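Local coordinates for protein AAR187Cp (Eremothecium gossypii, PDB 3ZIL) that probably regulates sister-chromatid cohesion as the Wpl1 (Wapl-type) partner of cohesin, the chain being its helical Wap1 domain, at residues A296-F308 and F326-G338. Residues are numbered along the deposited sequence; the frame is centred on the assembly and turned at random.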
# COMPACT_ATOMS: atom_id res chain seq x y z
N ALA A 296 18.72 16.09 -7.24
CA ALA A 296 19.66 16.24 -6.08
C ALA A 296 20.07 17.73 -5.82
O ALA A 296 20.33 18.14 -4.67
CB ALA A 296 20.88 15.32 -6.25
N SER A 297 20.05 18.55 -6.86
CA SER A 297 20.44 19.94 -6.71
C SER A 297 19.30 20.89 -6.49
O SER A 297 19.51 22.12 -6.43
CB SER A 297 21.28 20.40 -7.92
OG SER A 297 20.61 20.12 -9.13
N THR A 298 18.07 20.36 -6.37
CA THR A 298 16.92 21.19 -6.00
C THR A 298 17.33 22.07 -4.82
O THR A 298 17.86 21.57 -3.84
CB THR A 298 15.69 20.29 -5.67
OG1 THR A 298 15.44 19.44 -6.79
CG2 THR A 298 14.48 21.07 -5.38
N GLU A 299 17.11 23.39 -4.93
CA GLU A 299 17.53 24.34 -3.88
C GLU A 299 17.11 24.04 -2.43
O GLU A 299 17.94 24.19 -1.55
CB GLU A 299 17.17 25.80 -4.26
CG GLU A 299 16.20 26.47 -3.31
CD GLU A 299 15.81 27.87 -3.73
OE1 GLU A 299 16.59 28.53 -4.47
OE2 GLU A 299 14.72 28.31 -3.33
N GLU A 300 15.87 23.64 -2.16
CA GLU A 300 15.50 23.38 -0.72
C GLU A 300 16.25 22.21 -0.10
O GLU A 300 16.33 22.13 1.11
CB GLU A 300 13.96 23.14 -0.46
CG GLU A 300 13.10 24.39 -0.42
CD GLU A 300 12.52 24.71 -1.79
OE1 GLU A 300 13.20 24.49 -2.84
OE2 GLU A 300 11.35 25.15 -1.83
N LEU A 301 16.76 21.28 -0.91
CA LEU A 301 17.46 20.15 -0.35
C LEU A 301 18.82 20.65 0.16
O LEU A 301 19.37 20.12 1.15
CB LEU A 301 17.57 18.98 -1.36
CG LEU A 301 18.13 17.65 -0.88
CD1 LEU A 301 17.38 17.09 0.31
CD2 LEU A 301 18.14 16.66 -2.05
N THR A 302 19.33 21.70 -0.48
CA THR A 302 20.60 22.27 -0.05
C THR A 302 20.46 23.03 1.28
O THR A 302 21.45 23.31 1.94
CB THR A 302 21.23 23.19 -1.09
OG1 THR A 302 20.52 24.44 -1.06
CG2 THR A 302 21.18 22.59 -2.50
N ASN A 303 19.23 23.34 1.69
CA ASN A 303 19.03 23.88 3.04
C ASN A 303 19.22 22.84 4.09
O ASN A 303 19.07 23.14 5.28
CB ASN A 303 17.64 24.39 3.22
CG ASN A 303 17.38 25.59 2.39
OD1 ASN A 303 18.30 26.31 2.02
ND2 ASN A 303 16.12 25.80 2.07
N PHE A 304 19.47 21.60 3.66
CA PHE A 304 19.95 20.57 4.60
C PHE A 304 21.37 21.02 5.08
O PHE A 304 21.87 20.53 6.12
CB PHE A 304 20.08 19.18 3.92
CG PHE A 304 18.80 18.33 3.86
CD1 PHE A 304 17.54 18.86 4.01
CD2 PHE A 304 18.92 16.93 3.57
CE1 PHE A 304 16.41 18.04 3.92
CE2 PHE A 304 17.79 16.10 3.51
CZ PHE A 304 16.53 16.66 3.67
N GLY A 305 22.00 21.95 4.32
CA GLY A 305 23.27 22.60 4.76
C GLY A 305 23.29 23.01 6.23
O GLY A 305 24.25 22.69 6.98
N ALA A 306 22.22 23.69 6.66
CA ALA A 306 22.07 24.20 8.03
C ALA A 306 22.25 23.09 9.04
O ALA A 306 23.07 23.15 9.95
CB ALA A 306 20.70 24.85 8.24
N VAL A 307 21.48 22.04 8.86
CA VAL A 307 21.48 20.92 9.79
C VAL A 307 22.83 20.20 9.87
O VAL A 307 23.32 19.89 10.94
CB VAL A 307 20.36 19.91 9.41
CG1 VAL A 307 19.93 19.11 10.63
CG2 VAL A 307 19.17 20.66 8.74
N PHE A 308 23.45 19.96 8.72
CA PHE A 308 24.74 19.30 8.72
C PHE A 308 25.74 20.16 9.51
O PHE A 308 26.57 19.63 10.21
CB PHE A 308 25.23 19.14 7.29
CG PHE A 308 26.68 18.85 7.18
CD1 PHE A 308 27.13 17.55 7.32
CD2 PHE A 308 27.60 19.89 6.93
CE1 PHE A 308 28.49 17.26 7.21
CE2 PHE A 308 28.95 19.60 6.82
CZ PHE A 308 29.40 18.27 6.95
N PHE A 326 20.54 10.89 6.97
CA PHE A 326 20.45 12.29 6.61
C PHE A 326 21.74 12.76 5.95
O PHE A 326 21.71 13.54 5.00
CB PHE A 326 20.15 13.15 7.86
CG PHE A 326 20.12 14.62 7.58
CD1 PHE A 326 18.97 15.23 7.20
CD2 PHE A 326 21.28 15.38 7.68
CE1 PHE A 326 18.94 16.59 6.91
CE2 PHE A 326 21.28 16.72 7.34
CZ PHE A 326 20.10 17.34 6.99
N LEU A 327 22.88 12.31 6.49
CA LEU A 327 24.18 12.78 6.00
C LEU A 327 24.46 12.24 4.59
O LEU A 327 25.07 12.90 3.77
CB LEU A 327 25.28 12.27 6.94
CG LEU A 327 25.31 12.94 8.32
CD1 LEU A 327 26.43 12.39 9.22
CD2 LEU A 327 25.43 14.44 8.23
N LEU A 328 24.07 10.98 4.36
CA LEU A 328 24.20 10.39 3.04
C LEU A 328 23.37 11.21 2.04
O LEU A 328 23.85 11.51 0.94
CB LEU A 328 23.77 8.90 3.07
CG LEU A 328 23.67 8.17 1.73
CD1 LEU A 328 24.94 8.27 0.94
CD2 LEU A 328 23.28 6.71 1.96
N VAL A 329 22.12 11.52 2.40
CA VAL A 329 21.26 12.20 1.46
C VAL A 329 21.87 13.61 1.22
O VAL A 329 22.00 14.05 0.07
CB VAL A 329 19.79 12.28 1.94
CG1 VAL A 329 19.03 13.37 1.18
CG2 VAL A 329 19.09 10.89 1.88
N TYR A 330 22.30 14.25 2.31
CA TYR A 330 23.04 15.52 2.23
C TYR A 330 24.29 15.49 1.28
O TYR A 330 24.48 16.38 0.47
CB TYR A 330 23.43 16.01 3.62
CG TYR A 330 24.20 17.31 3.50
CD1 TYR A 330 23.59 18.46 2.96
CD2 TYR A 330 25.54 17.39 3.86
CE1 TYR A 330 24.31 19.63 2.80
CE2 TYR A 330 26.26 18.56 3.71
CZ TYR A 330 25.63 19.66 3.18
OH TYR A 330 26.37 20.81 3.04
N ALA A 331 25.12 14.49 1.40
CA ALA A 331 26.33 14.35 0.56
C ALA A 331 25.92 14.37 -0.91
O ALA A 331 26.60 15.00 -1.74
CB ALA A 331 27.04 13.06 0.90
N TYR A 332 24.79 13.70 -1.25
CA TYR A 332 24.26 13.74 -2.63
C TYR A 332 23.82 15.14 -3.03
O TYR A 332 24.12 15.63 -4.15
CB TYR A 332 23.10 12.70 -2.84
CG TYR A 332 23.62 11.29 -3.17
CD1 TYR A 332 24.06 11.00 -4.43
CD2 TYR A 332 23.68 10.28 -2.22
CE1 TYR A 332 24.58 9.78 -4.76
CE2 TYR A 332 24.14 9.03 -2.56
CZ TYR A 332 24.58 8.78 -3.86
OH TYR A 332 25.10 7.56 -4.25
N SER A 333 23.17 15.84 -2.10
CA SER A 333 22.71 17.19 -2.39
C SER A 333 23.91 18.16 -2.62
O SER A 333 24.06 18.81 -3.69
CB SER A 333 21.82 17.68 -1.28
OG SER A 333 21.42 18.99 -1.62
N ALA A 334 24.75 18.26 -1.60
CA ALA A 334 26.00 18.99 -1.71
C ALA A 334 26.74 18.74 -3.02
O ALA A 334 27.09 19.70 -3.70
CB ALA A 334 26.88 18.68 -0.51
N GLY A 335 26.98 17.48 -3.38
CA GLY A 335 27.72 17.16 -4.60
C GLY A 335 27.07 17.71 -5.84
O GLY A 335 27.74 18.35 -6.66
N ALA A 336 25.76 17.52 -5.99
CA ALA A 336 25.04 17.99 -7.21
C ALA A 336 24.96 19.52 -7.33
O ALA A 336 25.01 20.05 -8.45
CB ALA A 336 23.62 17.39 -7.28
N ALA A 337 24.79 20.23 -6.20
CA ALA A 337 24.69 21.70 -6.21
C ALA A 337 26.07 22.38 -6.32
O ALA A 337 26.17 23.60 -6.37
CB ALA A 337 23.95 22.20 -4.98
N GLY A 338 27.13 21.58 -6.38
CA GLY A 338 28.51 22.10 -6.40
C GLY A 338 28.94 22.75 -5.08
O GLY A 338 29.78 23.66 -5.08
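Phe-304 and Phe-326 meet as an offset stack, centroids 4.5 Å apart and planes tilted by 27°, with CE1 of Phe-326 lying over one face of the Phe-304 ring toward its rim. Leu-301 CD1 lies over the opposite face, so the flat ring is sandwiched between an aromatic and an aliphatic neighbour. Phe-326 extends with CG anti to its backbone nitrogen (chi1 177°), which carries CZ as far as Val-307 CB, 3.5 Å away. A second offset stack pairs Phe-308 with Tyr-330. Here CE2 of Tyr-330 sits above the Phe-308 ring, while Phe-308 CB makes a CH-pi contact over the tyrosine face, 4.0 Å from the centroid; Leu-327 CD2 meets the edge of the phenylalanine in its plane. The Tyr-330 ring, pointing the same way from its backbone, brings CE1 to 3.6 Å from Gly-305 N. Glycine suits this turn because a CB, which would point away from the other helix, would run into the carbonyl oxygen of Thr-302 in its own segment. Replacing Tyr-330 with an alanine would probably open a gap beside Gly-305 and leave Phe-308 without its stacking partner, freer to turn.

Toward the other end the residues are small and the backbones draw close. Ala-296 CB packs on Ala-336 CB at 3.6 Å, and Ser-333, compact yet polar, gives a weak hydrogen bond from OG to Ala-296 O (3.3 Å). The same hydroxyl is flanked by Leu-301 CG and Thr-302 CG2, the latter also touching Ala-337 CB.

Helix 304-313 and helix 321-336 are consecutive in the all-helical Wap1 domain; the axes of 304-308 and 326-336 pass 10.4 Å apart, their N-to-C directions at 128°, nearer antiparallel than parallel. Beyond them, helix 248-261 contacts Phe-304 through Val-259, helix 272-289 packs Val-289 against Ala-296 and Leu-301, and helix 365-375 lies against Leu-328 and Tyr-332.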